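Local coordinates for cellulase (Clostridium cellulovorans, PDB 6UI3), which probably hydrolyses internal beta-1,4 bonds of cellulose and related plant polysaccharides such as xylan, as the family 5 catalytic domain of a larger broad-specificity endoglucanase, at residues E34-E39 with P66-E71; K251-L256 with S292-Y297; P266-Q271 with G298-W303. All coordinates share one frame; numbering follows the deposited sequence.

Interaction 1 of 3, residues E34-E39 with P66-E71; sequences ESVGGE and PVRWDE
Arg68 holds the main chain of Glu34 through one oxygen: its NE and NH2 both donate to Glu34 O, each over 2.9 Å, with the oxygen almost in the guanidinium plane at the NE edge. NE approaches from above the plane of the carbonyl, 51° out of it, while NH2 comes nearly in line with C=O. With CG anti to the backbone N the Arg68 chain reaches straight out, and the bend at chi3 (-52°) brings the guanidinium round to the carbonyl. Arginine suits the place: NE and NH2, borne by the same carbon CZ, converge side-on on one acceptor. Val36 CG2 lies over one guanidinium face, 3.5 Å from Arg68 NH2, an apolar cover for a flat group whose NE/NH2 edge is engaged.

The other tie serves the type II turn from Ser35 to Gly38. Gly37 N donates over 2.8 Å to Glu71 OE1, which accepts on its syn lone pair, while Glu71 OE2 lies beside Val36 CG1. Glycine suits position 37 because its backbone has positive phi (92°). The carboxylate of Glu34 is satisfied by its own loop, OE2 from Asn31 N and OE1 from Thr32 N; OE1 also lies 3.6 Å from Pro66 CB, since Glu34 runs alongside the proline ring.

Both segments follow barrel strands, 25-29 and 62-65, so the contact joins adjacent loops at the C-terminal end of the (beta/alpha)8 barrel, where such enzymes carry the active site. Trp304 of strand 301-305 touches Glu34 and Pro66, while Val67 packs on helix 82-96, whose Tyr84 OH is hydrogen-bonded to Arg68 O.

Interaction 2 of 3, residues K251-L256 with S292-Y297; sequences KTFRML and STATAY
In this (beta/alpha)8, or TIM, barrel, helices 243-261 and 280-296 are successive members of the outer helical layer, and Phe253 and Tyr297 carry most of the contact between their segments. Across the two segments the nearest CA atoms are those of Phe253 and Ala294, 6.6 Å apart, a spacing that suits a residue as small as alanine. In the Phe253 conformer described here, one of two, ring atom CE2 lies 3.5 Å from Ala294 CB, and Ala294 N sits above one face of the ring, offset toward its rim. Thr293 contributes its methyl: CG2 lies anti to the backbone N (chi1 of OG1 -58°) and meets Phe253 CB at 3.8 Å. Its hydroxyl meanwhile bonds to Phe289 O within its own helix, so a beta-branched polar residue can show its apolar branch to the seam. Tyr290, from the same helix, meets the Phe253 ring edge-to-face.

Tyr297 follows directly on the last turn of helix 280-296, and its N still bonds to Ala294 O over 3.0 Å. Its ring leans back across the seam, with CD2 4.1 Å from Phe253 CB and the hydroxyl reaching Arg254. No hydrogen bond crosses between the segments; the contact rests on apolar surface and on the stem of an arginine. That arginine is extended from CG to NE, and its NE forms a salt bridge with Asp250, one turn earlier in its helix, which probably steadies the guanidinium. Tyr297 OH lies over one guanidinium face, 3.6 Å above its plane, and touches Arg254 CG at 3.4 Å.

Interaction 3 of 3, residues P266-Q271 with G298-W303; sequences PVIIGQ and GMPCLW. Unlike the reference sequence in segment 266-271: Gln271 (reference Glu).
Strands 267-271 and 301-303 run parallel, 3° between their directions and 4.9 Å between their axes, with Ile269 bridged to Cys301. Two hydrogen bonds join them, both made by Ile269: its N donates to Pro300 O over 2.9 Å, and its O accepts from Leu302 N over 3.0 Å. Pro300 supplies that first acceptor but, being proline, has no N-H for Val267 O, which instead takes a CA-H...O contact from Met299 CA at 3.4 Å; regular bonding thus starts at Ile269. The CA of Gln271 makes a similar contact to Leu302 O at 3.3 Å. Ile269 is also the centre of an inverse gamma turn, and Gly270 departs from extended geometry.

At the start of the pair, Met299 lies alongside Val267 and points the same way. In the conformer described, one of two, its chain is extended beyond CG and brings SD to 3.9 Å from Val267 CB; an unbranched, flexible residue can follow the valine like this. On the other face of the sheet, Ile268 spreads its two branches: CG1, anti to the carbonyl carbon, reaches Pro300 CG at 4.0 Å, and CG2 meets Leu302 CD1 at the same distance. Ile269 and Cys301 share the face of Met299, their CB and SG 4.3 Å apart.

These are the last two strands of the barrel, joined by the right-handed beta-alpha-beta crossover through helix 280-296. Tyr290 of that helix packs on Ile269 and Cys301, while Val20 of helix 16-21 touches Pro300. Strand 217-222 flanks 267-271 on its other edge, and strand 25-29 closes the barrel through the backbone bond of Gly26 with Cys301.

Interactions 2 and 3 form one block, centres 10 Å apart: the helix end leads through a short turn into the last strand, Ala294 CB makes a tight contact with Cys301 SG at 3.3 Å, and Gly298 belongs to a Schellman motif in which Met299 N lies 3.0 Å from Ala294 O. Interaction 1 lies across the chain's centre from interaction 2, centres 32 Å apart, among the loops that carry the active site in such barrels. Its nearest atoms are about 6 Å from interaction 3. Gln271, glutamate in the reference sequence, lies near the C-terminal end of strand 267-272, probably at the family's nucleophile position; its OE1 is hydrogen-bonded to Arg64 NH1, two residues before Pro66.

Interaction 1 of 3, residues E34-E39 with P66-E71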
ATOM      1  N   GLU A  34      -6.424   1.694   9.818  1.00  7.08           N
ATOM      2  CA  GLU A  34      -5.740   2.972   9.946  1.00  7.27           C
ATOM      3  C   GLU A  34      -6.641   4.088  10.464  1.00  7.81           C
ATOM      4  O   GLU A  34      -6.171   5.223  10.593  1.00  8.36           O
ATOM      5  CB  GLU A  34      -5.066   3.392   8.628  1.00  7.38           C
ATOM      6  CG  GLU A  34      -5.940   4.117   7.623  1.00  7.43           C
ATOM      7  CD  GLU A  34      -6.917   3.258   6.827  1.00  8.18           C
ATOM      8  OE1 GLU A  34      -7.325   2.157   7.255  1.00  7.36           O
ATOM      9  OE2 GLU A  34      -7.319   3.751   5.739  1.00  8.47           O
ATOM     10  N   SER A  35      -7.903   3.798  10.766  1.00  7.87           N
ATOM     11  CA  SER A  35      -8.836   4.843  11.183  1.00  8.49           C
ATOM     12  C   SER A  35      -8.502   5.374  12.579  1.00  9.00           C
ATOM     13  O   SER A  35      -7.951   4.666  13.429  1.00  9.65           O
ATOM     14  CB  SER A  35     -10.265   4.283  11.237  1.00  9.78           C
ATOM     15  OG  SER A  35     -10.693   3.733  10.006  1.00  9.69           O
ATOM     16  N   VAL A  36      -8.906   6.620  12.843  1.00  9.80           N
ATOM     17  CA  VAL A  36      -8.922   7.111  14.219  1.00 10.72           C
ATOM     18  C   VAL A  36      -9.999   6.357  14.980  1.00 10.64           C
ATOM     19  O   VAL A  36     -11.150   6.291  14.536  1.00 11.88           O
ATOM     20  CB  VAL A  36      -9.196   8.622  14.254  1.00 11.53           C
ATOM     21  CG1 VAL A  36      -9.355   9.098  15.700  1.00 12.79           C
ATOM     22  CG2 VAL A  36      -8.087   9.397  13.556  1.00 12.84           C
ATOM     23  N   GLY A  37      -9.634   5.780  16.121  1.00 11.69           N
ATOM     24  CA  GLY A  37     -10.586   5.062  16.940  1.00 13.88           C
ATOM     25  C   GLY A  37     -10.682   3.582  16.670  1.00 14.62           C
ATOM     26  O   GLY A  37     -11.588   2.928  17.198  1.00 17.95           O
ATOM     27  N   GLY A  38      -9.793   3.026  15.873  1.00 11.86           N
ATOM     28  CA  GLY A  38      -9.804   1.606  15.620  1.00 11.99           C
ATOM     29  C   GLY A  38     -10.561   1.245  14.361  1.00 10.72           C
ATOM     30  O   GLY A  38     -10.985   2.090  13.568  1.00 10.02           O
ATOM     31  N   GLU A  39     -10.751  -0.067  14.211  1.00 10.70           N
ATOM     32  CA  GLU A  39     -11.210  -0.656  12.958  1.00 10.33           C
ATOM     33  C   GLU A  39     -12.501  -0.040  12.437  1.00 10.98           C
ATOM     34  O   GLU A  39     -12.661   0.133  11.220  1.00 10.06           O
ATOM     35  CB  GLU A  39     -11.383  -2.166  13.172  1.00 10.79           C
ATOM     36  CG  GLU A  39     -11.687  -2.940  11.913  1.00 10.21           C
ATOM     37  CD  GLU A  39     -11.520  -4.432  12.060  1.00 11.38           C
ATOM     38  OE1 GLU A  39     -11.191  -4.904  13.170  1.00 12.23           O
ATOM     39  OE2 GLU A  39     -11.681  -5.157  11.056  1.00 11.33           O
ATOM     40  N   PRO A  66      -3.703  -1.358   5.709  1.00  6.40           N
ATOM     41  CA  PRO A  66      -3.280  -0.172   6.465  1.00  6.79           C
ATOM     42  C   PRO A  66      -3.486  -0.368   7.958  1.00  6.23           C
ATOM     43  O   PRO A  66      -4.572  -0.750   8.387  1.00  7.26           O
ATOM     44  CB  PRO A  66      -4.220   0.919   5.925  1.00  7.01           C
ATOM     45  CG  PRO A  66      -4.514   0.488   4.509  1.00  7.67           C
ATOM     46  CD  PRO A  66      -4.628  -1.012   4.605  1.00  7.12           C
ATOM     47  N   VAL A  67      -2.459  -0.056   8.758  1.00  6.43           N
ATOM     48  CA  VAL A  67      -2.573  -0.166  10.212  1.00  6.77           C
ATOM     49  C   VAL A  67      -1.969   1.059  10.891  1.00  6.56           C
ATOM     50  O   VAL A  67      -0.779   1.353  10.716  1.00  6.58           O
ATOM     51  CB  VAL A  67      -1.907  -1.430  10.785  1.00  6.64           C
ATOM     52  CG1 VAL A  67      -2.115  -1.501  12.305  1.00  7.96           C
ATOM     53  CG2 VAL A  67      -2.424  -2.688  10.111  1.00  7.32           C
ATOM     54  N   ARG A  68      -2.788   1.764  11.678  1.00  6.86           N
ATOM     55  CA  ARG A  68      -2.331   2.784  12.621  1.00  6.56           C
ATOM     56  C   ARG A  68      -2.065   2.082  13.947  1.00  6.61           C
ATOM     57  O   ARG A  68      -2.926   1.346  14.427  1.00  6.83           O
ATOM     58  CB  ARG A  68      -3.421   3.844  12.800  1.00  6.72           C
ATOM     59  CG  ARG A  68      -3.056   4.962  13.768  1.00  7.85           C
ATOM     60  CD  ARG A  68      -4.230   5.892  14.059  1.00  9.08           C
ATOM     61  NE  ARG A  68      -4.894   6.416  12.866  1.00  9.42           N
ATOM     62  CZ  ARG A  68      -4.994   7.697  12.520  1.00  9.70           C
ATOM     63  NH1 ARG A  68      -4.431   8.656  13.231  1.00  9.99           N
ATOM     64  NH2 ARG A  68      -5.678   8.006  11.436  1.00  9.77           N
ATOM     65  N   TRP A  69      -0.884   2.296  14.536  1.00  6.94           N
ATOM     66  CA  TRP A  69      -0.492   1.579  15.744  1.00  7.03           C
ATOM     67  C   TRP A  69      -0.514   2.411  17.016  1.00  7.62           C
ATOM     68  O   TRP A  69      -0.600   1.837  18.111  1.00  7.49           O
ATOM     69  CB  TRP A  69       0.919   1.004  15.578  1.00  7.49           C
ATOM     70  CG  TRP A  69       1.057   0.050  14.431  1.00  6.48           C
ATOM     71  CD1 TRP A  69       1.391   0.356  13.143  1.00  7.09           C
ATOM     72  CD2 TRP A  69       0.858  -1.376  14.465  1.00  6.47           C
ATOM     73  NE1 TRP A  69       1.424  -0.794  12.376  1.00  6.81           N
ATOM     74  CE2 TRP A  69       1.096  -1.866  13.163  1.00  6.68           C
ATOM     75  CE3 TRP A  69       0.488  -2.281  15.467  1.00  7.83           C
ATOM     76  CZ2 TRP A  69       0.994  -3.219  12.844  1.00  7.60           C
ATOM     77  CZ3 TRP A  69       0.377  -3.626  15.145  1.00  8.18           C
ATOM     78  CH2 TRP A  69       0.634  -4.080  13.849  1.00  8.23           C
ATOM     79  N   ASP A  70      -0.424   3.735  16.907  1.00  7.50           N
ATOM     80  CA  ASP A  70      -0.119   4.575  18.061  1.00  8.30           C
ATOM     81  C   ASP A  70      -1.329   4.982  18.894  1.00  8.79           C
ATOM     82  O   ASP A  70      -1.173   5.777  19.824  1.00  9.96           O
ATOM     83  CB  ASP A  70       0.774   5.763  17.683  1.00  7.81           C
ATOM     84  CG  ASP A  70       0.158   6.727  16.696  1.00  8.32           C
ATOM     85  OD1 ASP A  70      -0.912   6.439  16.132  1.00  9.27           O
ATOM     86  OD2 ASP A  70       0.780   7.795  16.483  1.00  9.38           O
ATOM     87  N   GLU A  71      -2.502   4.405  18.654  1.00  7.81           N
ATOM     88  CA  GLU A  71      -3.594   4.458  19.622  1.00  8.48           C
ATOM     89  C   GLU A  71      -3.637   3.199  20.468  1.00  8.93           C
ATOM     90  O   GLU A  71      -4.506   3.079  21.341  1.00 10.59           O
ATOM     91  CB  GLU A  71      -4.944   4.690  18.930  1.00  9.87           C
ATOM     92  CG  GLU A  71      -4.966   5.971  18.095  1.00 13.67           C
ATOM     93  CD  GLU A  71      -6.297   6.278  17.422  1.00 16.20           C
ATOM     94  OE1 GLU A  71      -6.996   5.374  16.975  1.00 15.80           O
ATOM     95  OE2 GLU A  71      -6.635   7.470  17.331  1.00 21.44           O
TER

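Interaction 2 of 3, residues K251-L256 with S292-Y297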
ATOM      1  N   LYS A 251       3.860   8.550 -19.270  1.00  7.20           N
ATOM      2  CA  LYS A 251       5.141   9.191 -18.982  1.00  7.71           C
ATOM      3  C   LYS A 251       5.631   8.822 -17.592  1.00  7.20           C
ATOM      4  O   LYS A 251       6.813   8.506 -17.392  1.00  7.90           O
ATOM      5  CB  LYS A 251       4.995  10.709 -19.123  1.00  9.12           C
ATOM      6  CG  LYS A 251       6.261  11.536 -18.818  1.00 10.51           C
ATOM      7  CD  LYS A 251       6.050  13.013 -19.101  1.00 16.01           C
ATOM      8  CE  LYS A 251       5.209  13.671 -18.028  1.00 19.73           C
ATOM      9  NZ  LYS A 251       4.793  15.051 -18.448  1.00 24.13           N
ATOM     10  N   THR A 252       4.728   8.845 -16.617  1.00  7.11           N
ATOM     11  CA  THR A 252       5.105   8.536 -15.242  1.00  7.34           C
ATOM     12  C   THR A 252       5.620   7.112 -15.143  1.00  7.33           C
ATOM     13  O   THR A 252       6.646   6.854 -14.510  1.00  7.71           O
ATOM     14  CB  THR A 252       3.909   8.738 -14.305  1.00  7.86           C
ATOM     15  OG1 THR A 252       3.486  10.104 -14.321  1.00  9.74           O
ATOM     16  CG2 THR A 252       4.241   8.375 -12.865  1.00  8.77           C
ATOM     17  N   PHE A 253       4.919   6.164 -15.772  1.00  7.45           N
ATOM     18  CA  PHE A 253       5.315   4.763 -15.662  0.57  7.57           C
ATOM     19  C   PHE A 253       6.613   4.482 -16.406  1.00  7.85           C
ATOM     20  O   PHE A 253       7.458   3.719 -15.921  1.00  7.66           O
ATOM     21  CB  PHE A 253       4.178   3.828 -16.103  0.57  7.70           C
ATOM     22  CG  PHE A 253       3.203   3.530 -14.996  0.57  8.11           C
ATOM     23  CD1 PHE A 253       2.065   4.299 -14.846  0.57  8.99           C
ATOM     24  CD2 PHE A 253       3.466   2.525 -14.071  0.57  7.92           C
ATOM     25  CE1 PHE A 253       1.186   4.069 -13.819  0.57  9.28           C
ATOM     26  CE2 PHE A 253       2.594   2.296 -13.023  0.57  8.93           C
ATOM     27  CZ  PHE A 253       1.446   3.065 -12.906  0.57  8.58           C
ATOM     28  N   ARG A 254       6.801   5.087 -17.582  1.00  7.34           N
ATOM     29  CA  ARG A 254       8.088   4.945 -18.253  1.00  7.63           C
ATOM     30  C   ARG A 254       9.228   5.475 -17.378  1.00  7.77           C
ATOM     31  O   ARG A 254      10.323   4.909 -17.363  1.00  8.09           O
ATOM     32  CB  ARG A 254       8.069   5.668 -19.600  1.00  7.75           C
ATOM     33  CG  ARG A 254       7.248   4.992 -20.685  1.00  8.05           C
ATOM     34  CD  ARG A 254       7.333   5.737 -21.983  1.00  9.34           C
ATOM     35  NE  ARG A 254       6.486   5.186 -23.046  1.00 10.60           N
ATOM     36  CZ  ARG A 254       6.880   4.282 -23.926  1.00 12.29           C
ATOM     37  NH1 ARG A 254       8.090   3.770 -23.872  1.00 15.19           N
ATOM     38  NH2 ARG A 254       6.039   3.882 -24.859  1.00 14.27           N
ATOM     39  N   MET A 255       8.990   6.581 -16.670  1.00  7.32           N
ATOM     40  CA  MET A 255      10.020   7.146 -15.804  0.79  7.42           C
ATOM     41  C   MET A 255      10.312   6.227 -14.619  1.00  7.32           C
ATOM     42  O   MET A 255      11.484   6.033 -14.263  1.00  8.15           O
ATOM     43  CB  MET A 255       9.581   8.548 -15.384  0.79  8.38           C
ATOM     44  CG  MET A 255      10.486   9.240 -14.378  0.79  9.19           C
ATOM     45  SD  MET A 255      10.166   8.746 -12.688  0.79 10.07           S
ATOM     46  CE  MET A 255       8.518   9.408 -12.455  0.79 11.87           C
ATOM     47  N   LEU A 256       9.285   5.636 -14.008  1.00  7.31           N
ATOM     48  CA  LEU A 256       9.521   4.708 -12.903  1.00  7.67           C
ATOM     49  C   LEU A 256      10.290   3.489 -13.396  1.00  7.96           C
ATOM     50  O   LEU A 256      11.151   2.949 -12.688  1.00  8.27           O
ATOM     51  CB  LEU A 256       8.189   4.283 -12.285  1.00  8.14           C
ATOM     52  CG  LEU A 256       7.451   5.370 -11.495  1.00  7.84           C
ATOM     53  CD1 LEU A 256       6.048   4.910 -11.160  1.00  8.16           C
ATOM     54  CD2 LEU A 256       8.189   5.784 -10.212  1.00  9.40           C
ATOM     55  N   SER A 292      -2.985  -1.818 -17.581  1.00  8.34           N
ATOM     56  CA  SER A 292      -2.203  -2.292 -18.718  0.62  8.47           C
ATOM     57  C   SER A 292      -0.819  -1.656 -18.741  1.00  8.43           C
ATOM     58  O   SER A 292       0.190  -2.338 -18.974  1.00  9.26           O
ATOM     59  CB  SER A 292      -2.934  -1.996 -20.020  0.62 10.03           C
ATOM     60  OG  SER A 292      -2.116  -2.336 -21.126  0.62 12.48           O
ATOM     61  N   THR A 293      -0.752  -0.347 -18.528  1.00  7.71           N
ATOM     62  CA  THR A 293       0.522   0.361 -18.554  1.00  8.59           C
ATOM     63  C   THR A 293       1.430  -0.120 -17.433  1.00  8.36           C
ATOM     64  O   THR A 293       2.616  -0.390 -17.652  1.00  9.17           O
ATOM     65  CB  THR A 293       0.264   1.874 -18.453  1.00  9.37           C
ATOM     66  OG1 THR A 293      -0.579   2.292 -19.532  1.00  9.85           O
ATOM     67  CG2 THR A 293       1.568   2.651 -18.538  1.00 11.32           C
ATOM     68  N   ALA A 294       0.900  -0.218 -16.211  1.00  7.94           N
ATOM     69  CA  ALA A 294       1.698  -0.709 -15.087  1.00  7.47           C
ATOM     70  C   ALA A 294       2.198  -2.128 -15.338  1.00  7.85           C
ATOM     71  O   ALA A 294       3.349  -2.463 -15.021  1.00  8.55           O
ATOM     72  CB  ALA A 294       0.835  -0.675 -13.823  1.00  7.73           C
ATOM     73  N   THR A 295       1.336  -2.991 -15.872  1.00  7.88           N
ATOM     74  CA  THR A 295       1.702  -4.382 -16.104  1.00  8.81           C
ATOM     75  C   THR A 295       2.829  -4.481 -17.124  1.00  9.54           C
ATOM     76  O   THR A 295       3.665  -5.385 -17.034  1.00 10.17           O
ATOM     77  CB  THR A 295       0.452  -5.177 -16.530  1.00  8.75           C
ATOM     78  OG1 THR A 295      -0.538  -5.107 -15.494  1.00  8.69           O
ATOM     79  CG2 THR A 295       0.758  -6.640 -16.774  1.00 10.21           C
ATOM     80  N   ALA A 296       2.875  -3.564 -18.096  1.00  9.61           N
ATOM     81  CA  ALA A 296       3.960  -3.550 -19.078  1.00 10.78           C
ATOM     82  C   ALA A 296       5.324  -3.399 -18.420  1.00 12.39           C
ATOM     83  O   ALA A 296       6.337  -3.829 -18.996  1.00 14.01           O
ATOM     84  CB  ALA A 296       3.719  -2.426 -20.088  1.00 11.24           C
ATOM     85  N   TYR A 297       5.382  -2.790 -17.232  1.00 10.70           N
ATOM     86  CA  TYR A 297       6.621  -2.602 -16.478  1.00 11.99           C
ATOM     87  C   TYR A 297       6.658  -3.441 -15.202  1.00 11.62           C
ATOM     88  O   TYR A 297       7.460  -3.165 -14.300  1.00 13.21           O
ATOM     89  CB  TYR A 297       6.871  -1.114 -16.222  1.00 11.75           C
ATOM     90  CG  TYR A 297       6.828  -0.340 -17.523  1.00 10.96           C
ATOM     91  CD1 TYR A 297       7.796  -0.532 -18.503  1.00 11.91           C
ATOM     92  CD2 TYR A 297       5.784   0.525 -17.815  1.00 11.74           C
ATOM     93  CE1 TYR A 297       7.737   0.143 -19.722  1.00 11.80           C
ATOM     94  CE2 TYR A 297       5.717   1.197 -19.030  1.00 12.10           C
ATOM     95  CZ  TYR A 297       6.697   0.994 -19.989  1.00 11.40           C
ATOM     96  OH  TYR A 297       6.664   1.651 -21.209  1.00 13.84           O
TER

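Interaction 3 of 3, residues P266-Q271 with G298-W303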
ATOM      1  N   PRO A 266      12.137  -3.696  -8.312  1.00  7.61           N
ATOM      2  CA  PRO A 266      10.728  -3.655  -8.706  1.00  7.53           C
ATOM      3  C   PRO A 266       9.981  -2.524  -8.024  1.00  7.01           C
ATOM      4  O   PRO A 266      10.386  -2.024  -6.968  1.00  7.92           O
ATOM      5  CB  PRO A 266      10.201  -5.018  -8.257  1.00  9.14           C
ATOM      6  CG  PRO A 266      11.093  -5.425  -7.141  1.00 10.92           C
ATOM      7  CD  PRO A 266      12.444  -4.843  -7.440  1.00  8.39           C
ATOM      8  N   VAL A 267       8.854  -2.146  -8.631  1.00  7.11           N
ATOM      9  CA  VAL A 267       7.953  -1.114  -8.121  1.00  6.84           C
ATOM     10  C   VAL A 267       6.569  -1.723  -7.934  1.00  6.90           C
ATOM     11  O   VAL A 267       6.077  -2.454  -8.801  1.00  7.72           O
ATOM     12  CB  VAL A 267       7.885   0.088  -9.093  1.00  7.50           C
ATOM     13  CG1 VAL A 267       6.909   1.140  -8.610  1.00  8.68           C
ATOM     14  CG2 VAL A 267       9.268   0.706  -9.297  1.00  8.92           C
ATOM     15  N   ILE A 268       5.936  -1.404  -6.805  1.00  6.90           N
ATOM     16  CA  ILE A 268       4.549  -1.774  -6.521  1.00  7.01           C
ATOM     17  C   ILE A 268       3.734  -0.490  -6.446  1.00  6.81           C
ATOM     18  O   ILE A 268       4.099   0.436  -5.714  1.00  7.42           O
ATOM     19  CB  ILE A 268       4.457  -2.559  -5.202  1.00  6.84           C
ATOM     20  CG1 ILE A 268       5.159  -3.915  -5.337  1.00  8.09           C
ATOM     21  CG2 ILE A 268       3.018  -2.755  -4.791  1.00  8.28           C
ATOM     22  CD1 ILE A 268       5.520  -4.564  -4.018  1.00  8.38           C
ATOM     23  N   ILE A 269       2.643  -0.428  -7.204  1.00  6.56           N
ATOM     24  CA  ILE A 269       1.668   0.655  -7.059  1.00  7.13           C
ATOM     25  C   ILE A 269       0.751   0.260  -5.903  1.00  6.75           C
ATOM     26  O   ILE A 269      -0.299  -0.384  -6.087  1.00  7.23           O
ATOM     27  CB  ILE A 269       0.913   0.945  -8.363  1.00  7.05           C
ATOM     28  CG1 ILE A 269       1.880   1.207  -9.522  1.00  9.58           C
ATOM     29  CG2 ILE A 269      -0.038   2.120  -8.163  1.00  8.80           C
ATOM     30  CD1 ILE A 269       2.792   2.370  -9.347  1.00 13.42           C
ATOM     31  N   GLY A 270       1.172   0.625  -4.696  1.00  6.07           N
ATOM     32  CA  GLY A 270       0.485   0.207  -3.494  1.00  6.48           C
ATOM     33  C   GLY A 270      -0.873   0.841  -3.304  1.00  6.32           C
ATOM     34  O   GLY A 270      -1.685   0.305  -2.528  1.00  6.92           O
ATOM     35  N   GLN A 271      -1.134   1.974  -3.975  1.00  5.68           N
ATOM     36  CA  GLN A 271      -2.460   2.579  -4.008  1.00  5.83           C
ATOM     37  C   GLN A 271      -2.681   3.255  -5.349  1.00  6.29           C
ATOM     38  O   GLN A 271      -1.824   4.018  -5.804  1.00  6.44           O
ATOM     39  CB  GLN A 271      -2.664   3.668  -2.939  1.00  6.82           C
ATOM     40  CG  GLN A 271      -2.470   3.186  -1.506  1.00  7.18           C
ATOM     41  CD  GLN A 271      -2.679   4.256  -0.447  1.00  7.65           C
ATOM     42  OE1 GLN A 271      -2.296   4.088   0.707  1.00  7.55           O
ATOM     43  NE2 GLN A 271      -3.287   5.338  -0.831  1.00  6.32           N
ATOM     44  N   GLY A 298       5.830  -4.482 -15.128  1.00 11.13           N
ATOM     45  CA  GLY A 298       5.879  -5.419 -14.020  1.00 11.15           C
ATOM     46  C   GLY A 298       5.434  -4.867 -12.685  1.00  9.22           C
ATOM     47  O   GLY A 298       5.852  -5.387 -11.643  1.00 10.47           O
ATOM     48  N   MET A 299       4.567  -3.851 -12.681  1.00  8.16           N
ATOM     49  CA  MET A 299       4.158  -3.214 -11.443  0.71  7.74           C
ATOM     50  C   MET A 299       2.758  -3.648 -11.045  1.00  7.80           C
ATOM     51  O   MET A 299       1.787  -3.286 -11.736  1.00  8.17           O
ATOM     52  CB  MET A 299       4.218  -1.697 -11.607  0.71  7.92           C
ATOM     53  CG  MET A 299       5.582  -1.240 -12.074  0.71  8.80           C
ATOM     54  SD  MET A 299       5.704   0.527 -12.332  0.71 10.09           S
ATOM     55  CE  MET A 299       7.316   0.703 -13.049  0.71 11.04           C
ATOM     56  N   PRO A 300       2.590  -4.385  -9.952  1.00  7.88           N
ATOM     57  CA  PRO A 300       1.233  -4.695  -9.493  1.00  8.57           C
ATOM     58  C   PRO A 300       0.530  -3.434  -9.019  1.00  8.06           C
ATOM     59  O   PRO A 300       1.156  -2.500  -8.501  1.00  8.57           O
ATOM     60  CB  PRO A 300       1.442  -5.677  -8.334  1.00 10.34           C
ATOM     61  CG  PRO A 300       2.863  -5.750  -8.087  1.00 13.57           C
ATOM     62  CD  PRO A 300       3.630  -4.984  -9.101  1.00  8.89           C
ATOM     63  N   CYS A 301      -0.791  -3.407  -9.221  1.00  7.36           N
ATOM     64  CA  CYS A 301      -1.643  -2.282  -8.864  1.00  7.74           C
ATOM     65  C   CYS A 301      -2.650  -2.701  -7.805  1.00  8.05           C
ATOM     66  O   CYS A 301      -3.331  -3.717  -7.958  1.00  9.35           O
ATOM     67  CB  CYS A 301      -2.406  -1.765 -10.083  1.00  8.04           C
ATOM     68  SG  CYS A 301      -1.347  -1.095 -11.378  1.00  8.18           S
ATOM     69  N   LEU A 302      -2.735  -1.924  -6.734  1.00  6.53           N
ATOM     70  CA  LEU A 302      -3.637  -2.203  -5.625  1.00  7.21           C
ATOM     71  C   LEU A 302      -4.659  -1.079  -5.503  1.00  7.12           C
ATOM     72  O   LEU A 302      -4.308   0.043  -5.138  1.00  7.53           O
ATOM     73  CB  LEU A 302      -2.838  -2.340  -4.330  1.00  8.51           C
ATOM     74  CG  LEU A 302      -1.944  -3.564  -4.164  1.00 11.78           C
ATOM     75  CD1 LEU A 302      -0.855  -3.728  -5.135  1.00 14.11           C
ATOM     76  CD2 LEU A 302      -1.333  -3.534  -2.762  1.00 13.06           C
ATOM     77  N   TRP A 303      -5.920  -1.373  -5.803  1.00  6.63           N
ATOM     78  CA  TRP A 303      -6.984  -0.377  -5.720  1.00  7.12           C
ATOM     79  C   TRP A 303      -7.247   0.007  -4.265  1.00  6.95           C
ATOM     80  O   TRP A 303      -7.310  -0.850  -3.384  1.00  7.42           O
ATOM     81  CB  TRP A 303      -8.263  -0.944  -6.357  1.00  6.88           C
ATOM     82  CG  TRP A 303      -9.437   0.024  -6.371  1.00  7.38           C
ATOM     83  CD1 TRP A 303     -10.254   0.310  -5.327  1.00  7.21           C
ATOM     84  CD2 TRP A 303      -9.931   0.788  -7.480  1.00  6.73           C
ATOM     85  NE1 TRP A 303     -11.197   1.228  -5.703  1.00  7.18           N
ATOM     86  CE2 TRP A 303     -11.039   1.527  -7.022  1.00  6.65           C
ATOM     87  CE3 TRP A 303      -9.541   0.927  -8.808  1.00  7.85           C
ATOM     88  CZ2 TRP A 303     -11.757   2.379  -7.846  1.00  7.59           C
ATOM     89  CZ3 TRP A 303     -10.270   1.763  -9.628  1.00  8.35           C
ATOM     90  CH2 TRP A 303     -11.371   2.467  -9.141  1.00  8.75           C
TER
HETATM   91  O   HOH W   1       8.231  -3.737 -11.212  1.00 11.81           O